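Local coordinates for protein L-ribulose 3-epimerase (Methylomonas sp. DH-1, PDB 7CJ6) that catalyses the manganese-dependent epimerization of ketoses at C3, acting most strongly on L-ribulose and also interconverting D-allulose and D-fructose, at residues His183-His188 with Ser215-Leu220; Ile40-Leu45 with Leu64-Ser69. All blocks are in the same frame, centred on the assembly; numbering follows the deposited sequence.

Contact 1: His183-His188 with Ser215-Leu220; sequences HLDTYH and SHRGYL. With MN (manganese (II) ion), chain C; PSJ (D-psicose), chain D.
Tyr187, in the first turn of helix 186-192, and Ser215, in the loop after strand 207-212, mark the closest backbone approach, CA to CA 5.0 Å; no direct hydrogen bond joins the segments, but water 2 donates to both Tyr187 O and Ser215 O. The Arg217 guanidinium lies flat over one face of the Tyr187 ring, planes 10° apart, with Arg217 CZ 3.8 Å from the ring centroid in an off-centre cation-pi contact. Arg217 CD sits over the same face, 3.6 Å from the centroid, a CH-pi contact. The arginine's bend at chi3 (86°) lets CD and the guanidinium share it, while the ring edge carries Ser215 O, 3.0 Å from Tyr187 CE1. The Tyr187 hydroxyl bonds Tyr157 of the second subunit, tying the stack to the dimer interface. Held this way, Arg217 turns its edge to D-psicose: NH1 donates to O1 at 3.0 Å, NH2 to O2. His188 NE2 donates to both sugar oxygens, 2.9 Å to O2. Replacing Tyr187 by an alanine would probably strip the guanidinium of the face it lies on, leaving it less fixed in rotation, and cost Tyr157 of the second subunit its hydroxyl partner. Asp185 OD1 caps the helix by accepting from Tyr187 N, and OD2 binds manganese at 2.1 Å beside Glu152, His211 and Glu246; water 1 accepts from Arg217 NH2 and sits beside Asp185 OD1. With the metal, His188 and Arg217 converging on O2, the C2 carbonyl is likely to be polarised, consistent with proton exchange at C3.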
# COMPACT_ATOMS: atom_id res chain seq x y z
N HIS A 183 7.52 -11.55 12.12
CA HIS A 183 8.38 -11.15 10.97
C HIS A 183 7.98 -9.73 10.57
O HIS A 183 6.81 -9.52 10.21
CB HIS A 183 8.26 -12.20 9.85
CG HIS A 183 8.99 -11.87 8.59
ND1 HIS A 183 8.90 -12.67 7.46
CD2 HIS A 183 9.79 -10.83 8.27
CE1 HIS A 183 9.64 -12.14 6.51
NE2 HIS A 183 10.20 -11.02 6.98
N LEU A 184 8.90 -8.76 10.70
CA LEU A 184 8.62 -7.34 10.34
C LEU A 184 9.35 -7.00 9.03
O LEU A 184 10.44 -7.55 8.79
CB LEU A 184 9.06 -6.41 11.47
CG LEU A 184 8.16 -6.36 12.70
CD1 LEU A 184 8.72 -5.40 13.74
CD2 LEU A 184 6.74 -5.96 12.32
N ASP A 185 8.77 -6.08 8.27
CA ASP A 185 9.26 -5.64 6.94
C ASP A 185 9.12 -4.12 6.88
O ASP A 185 8.00 -3.61 7.08
CB ASP A 185 8.48 -6.37 5.84
CG ASP A 185 8.91 -5.99 4.43
OD1 ASP A 185 9.40 -4.87 4.27
OD2 ASP A 185 8.71 -6.83 3.51
N THR A 186 10.22 -3.40 6.67
CA THR A 186 10.25 -1.92 6.76
C THR A 186 9.31 -1.32 5.71
O THR A 186 8.69 -0.29 5.99
CB THR A 186 11.68 -1.37 6.65
OG1 THR A 186 12.23 -1.75 5.39
CG2 THR A 186 12.55 -1.86 7.78
N TYR A 187 9.22 -1.95 4.54
CA TYR A 187 8.30 -1.51 3.46
C TYR A 187 6.87 -1.45 4.02
O TYR A 187 6.21 -0.40 3.88
CB TYR A 187 8.39 -2.44 2.25
CG TYR A 187 7.26 -2.27 1.27
CD1 TYR A 187 7.18 -1.15 0.46
CD2 TYR A 187 6.26 -3.22 1.16
CE1 TYR A 187 6.14 -0.98 -0.43
CE2 TYR A 187 5.22 -3.08 0.25
CZ TYR A 187 5.16 -1.95 -0.54
OH TYR A 187 4.13 -1.79 -1.43
N HIS A 188 6.40 -2.55 4.61
CA HIS A 188 5.02 -2.69 5.15
C HIS A 188 4.85 -1.80 6.38
O HIS A 188 3.76 -1.22 6.56
CB HIS A 188 4.71 -4.16 5.45
CG HIS A 188 4.73 -5.02 4.24
ND1 HIS A 188 3.77 -4.91 3.25
CD2 HIS A 188 5.58 -6.00 3.84
CE1 HIS A 188 4.03 -5.78 2.29
NE2 HIS A 188 5.13 -6.47 2.63
N SER A 215 10.58 2.32 0.80
CA SER A 215 9.13 2.64 0.74
C SER A 215 8.55 2.21 -0.62
O SER A 215 7.38 1.74 -0.65
CB SER A 215 8.89 4.11 0.99
OG SER A 215 9.79 4.90 0.23
N HIS A 216 9.32 2.35 -1.70
CA HIS A 216 8.90 1.99 -3.08
C HIS A 216 9.52 0.66 -3.52
O HIS A 216 9.29 0.26 -4.68
CB HIS A 216 9.23 3.13 -4.05
CG HIS A 216 10.63 3.64 -3.93
ND1 HIS A 216 11.71 2.80 -3.79
CD2 HIS A 216 11.12 4.90 -3.96
CE1 HIS A 216 12.82 3.52 -3.72
NE2 HIS A 216 12.48 4.81 -3.83
N ARG A 217 10.28 0.02 -2.62
CA ARG A 217 10.92 -1.32 -2.80
C ARG A 217 12.09 -1.21 -3.79
O ARG A 217 12.53 -2.27 -4.28
CB ARG A 217 9.90 -2.35 -3.26
CG ARG A 217 8.56 -2.27 -2.53
CD ARG A 217 7.77 -3.56 -2.53
NE ARG A 217 8.16 -4.43 -1.43
CZ ARG A 217 7.44 -5.45 -0.98
NH1 ARG A 217 6.27 -5.75 -1.53
NH2 ARG A 217 7.88 -6.17 0.03
N GLY A 218 12.57 0.00 -4.05
CA GLY A 218 13.76 0.25 -4.90
C GLY A 218 15.05 0.30 -4.09
O GLY A 218 15.14 -0.44 -3.09
N TYR A 219 16.01 1.11 -4.53
CA TYR A 219 17.33 1.30 -3.86
C TYR A 219 17.09 1.81 -2.43
O TYR A 219 16.30 2.77 -2.24
CB TYR A 219 18.23 2.26 -4.65
CG TYR A 219 19.04 1.64 -5.77
CD1 TYR A 219 18.49 1.41 -7.02
CD2 TYR A 219 20.37 1.31 -5.59
CE1 TYR A 219 19.23 0.84 -8.04
CE2 TYR A 219 21.13 0.74 -6.60
CZ TYR A 219 20.55 0.51 -7.84
OH TYR A 219 21.29 -0.05 -8.85
N LEU A 220 17.73 1.17 -1.46
CA LEU A 220 17.72 1.60 -0.04
C LEU A 220 18.25 3.04 0.03
O LEU A 220 19.32 3.31 -0.53
CB LEU A 220 18.58 0.65 0.80
CG LEU A 220 18.08 -0.79 0.91
CD1 LEU A 220 18.84 -1.56 1.97
CD2 LEU A 220 16.58 -0.84 1.19
MN MN C . 8.84 -8.82 2.95
C1 PSJ D . 5.55 -9.42 0.20
O1 PSJ D . 5.15 -8.05 0.09
C2 PSJ D . 6.65 -9.52 1.21
O2 PSJ D . 7.03 -8.51 1.74
C3 PSJ D . 7.22 -10.85 1.58
O3 PSJ D . 8.64 -10.81 1.65
C4 PSJ D . 6.75 -11.83 0.52
O4 PSJ D . 5.36 -12.03 0.77
C5 PSJ D . 7.46 -13.18 0.54
O5 PSJ D . 8.50 -13.17 1.53
C6 PSJ D . 8.03 -13.50 -0.84
O6 PSJ D . 8.52 -14.85 -0.89
O HOH W 1 10.23 -5.31 1.48
O HOH W 2 6.08 1.73 2.00

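Contact 2: Ile40-Leu45 with Leu64-Ser69; sequences IEIALL and LRAHAS. With PSJ (D-psicose), chain D.
Strand segments 40-43 and 65-69 run parallel, Ile40 opposite Ala66 through Ala43 opposite Ser69, their axes 4.4 Å apart at closest and at 35° to each other. Five backbone hydrogen bonds zip them together, from Ile40 N to Arg65 O through to Leu44 N to Ser69 O, the latter 2.8 Å long and nearly straight. Packing is close on the face of Ile40, Ile42, Ala66 and Ala68. The Ile40 and Leu64 side chains cross at about a right angle, Ile40 CG2 3.7 Å from Leu64 CD2, beneath helix 22-35; Ile42 CD1 rests on Ala66 CB. Just past the strand, Leu44 CD1 closes on Ala68 CB at 3.6 Å. At the other extreme, exposed Arg65 leads its side chain away to a salt bridge with Glu8. The face of Glu41, Ala43, His67 and Ser69 is the more polar one. Glu41 extends from CG anti to its backbone nitrogen (chi1 -174°), bringing OE2 alongside Ser69 OG, which donates to it across 2.5 Å on the anti side, 24° out of the carboxylate plane. The same OG accepts from D-psicose O6 at 2.7 Å, so two bonds fix the hydroxyl. Glu41 OE1 turns to His211, a manganese ligand, making Glu41 second-shell. Neighbouring parallel strands joined through helix 52-61, with substrate-binding Ser69 on the inner face, are the beta-alpha-beta unit of a TIM barrel.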
# COMPACT_ATOMS: atom_id res chain seq x y z
N ILE A 40 20.63 -16.86 0.92
CA ILE A 40 19.58 -16.45 -0.05
C ILE A 40 18.23 -16.84 0.54
O ILE A 40 18.14 -17.91 1.18
CB ILE A 40 19.83 -17.10 -1.43
CG1 ILE A 40 18.77 -16.66 -2.45
CG2 ILE A 40 19.92 -18.61 -1.30
CD1 ILE A 40 19.26 -16.62 -3.87
N GLU A 41 17.22 -15.97 0.39
CA GLU A 41 15.83 -16.28 0.79
C GLU A 41 15.07 -16.72 -0.47
O GLU A 41 14.83 -15.88 -1.35
CB GLU A 41 15.17 -15.08 1.46
CG GLU A 41 13.79 -15.40 2.01
CD GLU A 41 13.10 -14.19 2.62
OE1 GLU A 41 13.69 -13.59 3.56
OE2 GLU A 41 12.01 -13.84 2.14
N ILE A 42 14.75 -18.01 -0.55
CA ILE A 42 14.05 -18.60 -1.73
C ILE A 42 12.55 -18.42 -1.51
O ILE A 42 12.07 -18.74 -0.42
CB ILE A 42 14.45 -20.08 -1.93
CG1 ILE A 42 15.97 -20.21 -2.00
CG2 ILE A 42 13.75 -20.66 -3.16
CD1 ILE A 42 16.50 -21.59 -1.69
N ALA A 43 11.87 -17.85 -2.51
CA ALA A 43 10.40 -17.66 -2.53
C ALA A 43 9.76 -18.96 -3.03
O ALA A 43 9.96 -19.31 -4.20
CB ALA A 43 10.06 -16.48 -3.40
N LEU A 44 9.06 -19.67 -2.13
CA LEU A 44 8.52 -21.04 -2.34
C LEU A 44 7.00 -20.98 -2.52
O LEU A 44 6.31 -21.77 -1.84
CB LEU A 44 8.85 -21.90 -1.12
CG LEU A 44 10.26 -22.46 -1.02
CD1 LEU A 44 10.38 -23.37 0.19
CD2 LEU A 44 10.66 -23.20 -2.29
N LEU A 45 6.50 -20.09 -3.37
CA LEU A 45 5.04 -19.96 -3.63
C LEU A 45 4.53 -21.26 -4.26
O LEU A 45 3.34 -21.59 -4.04
CB LEU A 45 4.78 -18.74 -4.52
CG LEU A 45 4.79 -17.39 -3.80
CD1 LEU A 45 6.08 -17.19 -3.01
CD2 LEU A 45 4.59 -16.25 -4.78
N LEU A 64 26.81 -20.90 0.59
CA LEU A 64 25.70 -19.98 0.96
C LEU A 64 24.64 -20.76 1.74
O LEU A 64 24.40 -21.93 1.41
CB LEU A 64 25.10 -19.40 -0.33
CG LEU A 64 24.23 -18.16 -0.14
CD1 LEU A 64 25.05 -16.99 0.37
CD2 LEU A 64 23.53 -17.80 -1.44
N ARG A 65 24.03 -20.13 2.74
CA ARG A 65 22.87 -20.72 3.46
C ARG A 65 21.59 -20.29 2.74
O ARG A 65 21.66 -19.41 1.84
CB ARG A 65 22.90 -20.31 4.93
CG ARG A 65 24.11 -20.84 5.68
CD ARG A 65 23.90 -20.89 7.17
NE ARG A 65 23.81 -19.57 7.75
CZ ARG A 65 24.86 -18.80 7.97
NH1 ARG A 65 26.06 -19.24 7.65
NH2 ARG A 65 24.72 -17.59 8.50
N ALA A 66 20.47 -20.92 3.10
CA ALA A 66 19.13 -20.60 2.55
C ALA A 66 18.11 -20.56 3.70
O ALA A 66 18.18 -21.40 4.62
CB ALA A 66 18.74 -21.61 1.50
N HIS A 67 17.22 -19.57 3.64
CA HIS A 67 15.89 -19.62 4.29
C HIS A 67 14.83 -19.56 3.18
O HIS A 67 15.21 -19.47 1.99
CB HIS A 67 15.75 -18.53 5.35
CG HIS A 67 16.75 -18.66 6.45
ND1 HIS A 67 16.86 -19.80 7.23
CD2 HIS A 67 17.67 -17.78 6.92
CE1 HIS A 67 17.81 -19.62 8.13
NE2 HIS A 67 18.32 -18.39 7.96
N ALA A 68 13.56 -19.63 3.55
CA ALA A 68 12.45 -19.68 2.57
C ALA A 68 11.31 -18.78 3.05
O ALA A 68 10.98 -18.82 4.25
CB ALA A 68 11.99 -21.10 2.40
N SER A 69 10.73 -18.00 2.13
CA SER A 69 9.46 -17.27 2.35
C SER A 69 8.44 -17.75 1.33
O SER A 69 8.81 -18.37 0.32
CB SER A 69 9.64 -15.78 2.29
OG SER A 69 10.29 -15.38 1.10
C1 PSJ D . 5.55 -9.42 0.20
O1 PSJ D . 5.15 -8.05 0.09
C2 PSJ D . 6.65 -9.52 1.21
O2 PSJ D . 7.03 -8.51 1.74
C3 PSJ D . 7.22 -10.85 1.58
O3 PSJ D . 8.64 -10.81 1.65
C4 PSJ D . 6.75 -11.83 0.52
O4 PSJ D . 5.36 -12.03 0.77
C5 PSJ D . 7.46 -13.18 0.54
O5 PSJ D . 8.50 -13.17 1.53
C6 PSJ D . 8.03 -13.50 -0.84
O6 PSJ D . 8.52 -14.85 -0.89

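How the contacts relate
From the N terminus, contact 2 comes first: the chain leaves strand 39-43, runs through helix 52-61 and returns in strand 65-72, closing a beta-alpha-beta unit between neighbouring strands of the barrel. Only after it is complete does contact 1 open; helix 198-203 and strand 207-212 intervene before it closes. The two closures are thus in series, neither nested nor crossed. The centres of contact 1 and contact 2 lie about 18 Å apart. Contact 1 ties the C-terminal end of strand 180-185 and the start of helix 186-192 to the loop after strand 207-212; contact 2 joins two strands on another part of the same barrel, and D-psicose is touched by both.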